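Local coordinates for putative Lipoprotein (Shewanella oneidensis, PDB 3U24), which is of unknown function but binds zinc and belongs to a family related to zinc metallopeptidases, so it may be a metal-dependent hydrolase, at residues P412-Q417 with G440-T445. Numbering follows the deposited sequence.
Sequences PGHYTQ and GWAVYT. With ZN (zinc ion), chain F.
Trp441 NE1 donates to Pro412 O at 2.8 Å; the oxygen receives the indole N-H in its carbonyl plane, on a lone pair, though the bond is bent, 143° at the hydrogen. The bond ties the turn ahead of helix 414-423 to helix 435-451 in a His-His-Glu zinc site reminiscent of gluzincin metallopeptidases, consistent with the clan of the family. His408 and His414 begin and end the sequence HEAIPGH, two residues longer between its histidines than HEXXH, with a cis peptide bond before Pro412; Glu439 is the third protein ligand. His414 NE2 lies 2.1 Å from the zinc ion, and a water also binds the metal. With CG anti to the carbonyl carbon (chi1 -72°), the imidazole folds back until Ala442 CB sits over one face, 3.7 Å from the ring centroid, a CH-pi contact that backs the ligand from helix 435-451. Close approach of the backbones at the N-cap residue Gly413, whose CA is 4.4 Å from Ala442 CA, brings methyl and ring together. Beyond the indole bond, Gln417 CB meets Trp441 CD1 obliquely at 3.6 Å. The side chains of Pro412 and Thr445 run past one another in opposing senses, CG and CG2 3.9 Å apart, while Thr445 OG1 donates to Ala442 O at 2.7 Å.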
loop_
_atom_site.group_PDB
_atom_site.type_symbol
_atom_site.label_atom_id
_atom_site.label_comp_id
_atom_site.label_asym_id
_atom_site.label_seq_id
_atom_site.Cartn_x
_atom_site.Cartn_y
_atom_site.Cartn_z
ATOM N N PRO A 412 10.588 16.181 -2.317
ATOM C CA PRO A 412 9.219 16.595 -2.403
ATOM C C PRO A 412 8.233 15.435 -2.644
ATOM O O PRO A 412 7.185 15.636 -3.282
ATOM C CB PRO A 412 9.248 17.509 -3.604
ATOM C CG PRO A 412 10.169 16.825 -4.533
ATOM C CD PRO A 412 11.236 16.233 -3.637
ATOM N N GLY A 413 8.546 14.255 -2.103
ATOM C CA GLY A 413 7.662 13.086 -2.228
ATOM C C GLY A 413 6.469 13.017 -1.264
ATOM O O GLY A 413 5.642 13.977 -1.163
ATOM N N HIS A 414 6.365 11.905 -0.522
ATOM C CA HIS A 414 5.131 11.676 0.257
ATOM C C HIS A 414 4.742 12.773 1.172
ATOM O O HIS A 414 3.574 13.121 1.213
ATOM C CB HIS A 414 5.180 10.392 1.054
ATOM C CG HIS A 414 5.068 9.177 0.220
ATOM N ND1 HIS A 414 4.193 9.082 -0.805
ATOM C CD2 HIS A 414 5.743 7.981 0.272
ATOM C CE1 HIS A 414 4.337 7.883 -1.377
ATOM N NE2 HIS A 414 5.245 7.199 -0.675
ATOM N N TYR A 415 5.668 13.338 1.935
ATOM C CA TYR A 415 5.252 14.328 2.951
ATOM C C TYR A 415 4.723 15.585 2.261
ATOM O O TYR A 415 3.662 16.117 2.649
ATOM C CB TYR A 415 6.369 14.672 3.942
ATOM C CG TYR A 415 6.042 15.810 4.893
ATOM C CD1 TYR A 415 5.125 15.647 5.887
ATOM C CD2 TYR A 415 6.659 17.068 4.776
ATOM C CE1 TYR A 415 4.805 16.673 6.743
ATOM C CE2 TYR A 415 6.352 18.095 5.643
ATOM C CZ TYR A 415 5.406 17.886 6.629
ATOM O OH TYR A 415 5.059 18.890 7.560
ATOM N N THR A 416 5.428 16.030 1.228
ATOM C CA THR A 416 5.007 17.182 0.483
ATOM C C THR A 416 3.643 17.002 -0.141
ATOM O O THR A 416 2.795 17.897 -0.051
ATOM C CB THR A 416 6.019 17.533 -0.587
ATOM O OG1 THR A 416 7.279 17.699 0.067
ATOM C CG2 THR A 416 5.664 18.834 -1.298
ATOM N N GLN A 417 3.427 15.855 -0.772
ATOM C CA GLN A 417 2.145 15.570 -1.376
ATOM C C GLN A 417 1.028 15.521 -0.322
ATOM O O GLN A 417 -0.102 15.943 -0.606
ATOM C CB GLN A 417 2.210 14.249 -2.153
ATOM C CG GLN A 417 0.957 13.930 -2.980
ATOM C CD GLN A 417 -0.074 13.027 -2.280
ATOM O OE1 GLN A 417 -1.294 13.275 -2.353
ATOM N NE2 GLN A 417 0.390 11.965 -1.666
ATOM N N GLY A 440 2.904 6.827 -7.218
ATOM C CA GLY A 440 3.426 7.335 -8.490
ATOM C C GLY A 440 4.083 8.702 -8.352
ATOM O O GLY A 440 5.139 8.940 -8.919
ATOM N N TRP A 441 3.458 9.587 -7.573
ATOM C CA TRP A 441 4.045 10.874 -7.280
ATOM C C TRP A 441 5.415 10.715 -6.631
ATOM O O TRP A 441 6.386 11.381 -7.035
ATOM C CB TRP A 441 3.126 11.727 -6.399
ATOM C CG TRP A 441 3.824 12.939 -5.918
ATOM C CD1 TRP A 441 4.448 13.130 -4.695
ATOM C CD2 TRP A 441 4.129 14.158 -6.690
ATOM N NE1 TRP A 441 5.056 14.357 -4.643
ATOM C CE2 TRP A 441 4.911 15.016 -5.809
ATOM C CE3 TRP A 441 3.822 14.607 -7.963
ATOM C CZ2 TRP A 441 5.349 16.265 -6.206
ATOM C CZ3 TRP A 441 4.311 15.842 -8.366
ATOM C CH2 TRP A 441 5.041 16.657 -7.503
ATOM N N ALA A 442 5.511 9.872 -5.602
ATOM C CA ALA A 442 6.763 9.735 -4.890
ATOM C C ALA A 442 7.839 9.206 -5.814
ATOM O O ALA A 442 8.935 9.733 -5.788
ATOM C CB ALA A 442 6.621 8.851 -3.664
ATOM N N VAL A 443 7.526 8.208 -6.645
ATOM C CA VAL A 443 8.494 7.673 -7.657
ATOM C C VAL A 443 8.898 8.718 -8.701
ATOM O O VAL A 443 10.074 8.890 -9.030
ATOM C CB VAL A 443 7.941 6.396 -8.316
ATOM C CG1 VAL A 443 8.894 5.792 -9.376
ATOM C CG2 VAL A 443 7.594 5.373 -7.218
ATOM N N TYR A 444 7.914 9.467 -9.172
ATOM C CA TYR A 444 8.142 10.580 -10.120
ATOM C C TYR A 444 9.126 11.575 -9.530
ATOM O O TYR A 444 10.086 11.999 -10.212
ATOM C CB TYR A 444 6.827 11.242 -10.507
ATOM C CG TYR A 444 7.001 12.601 -11.101
ATOM C CD1 TYR A 444 7.359 12.758 -12.430
ATOM C CD2 TYR A 444 6.888 13.740 -10.318
ATOM C CE1 TYR A 444 7.539 14.032 -12.959
ATOM C CE2 TYR A 444 7.088 14.982 -10.841
ATOM C CZ TYR A 444 7.421 15.129 -12.161
ATOM O OH TYR A 444 7.612 16.405 -12.672
ATOM N N THR A 445 8.995 11.889 -8.242
ATOM C CA THR A 445 9.896 12.919 -7.698
ATOM C C THR A 445 11.376 12.533 -7.721
ATOM O O THR A 445 12.246 13.390 -7.885
ATOM C CB THR A 445 9.507 13.418 -6.298
ATOM O OG1 THR A 445 9.609 12.343 -5.367
ATOM C CG2 THR A 445 8.129 14.045 -6.310
HETATM ZN ZN ZN F . 6.139 5.367 -1.335
HETATM O O HOH W 1 6.776 4.382 0.451
#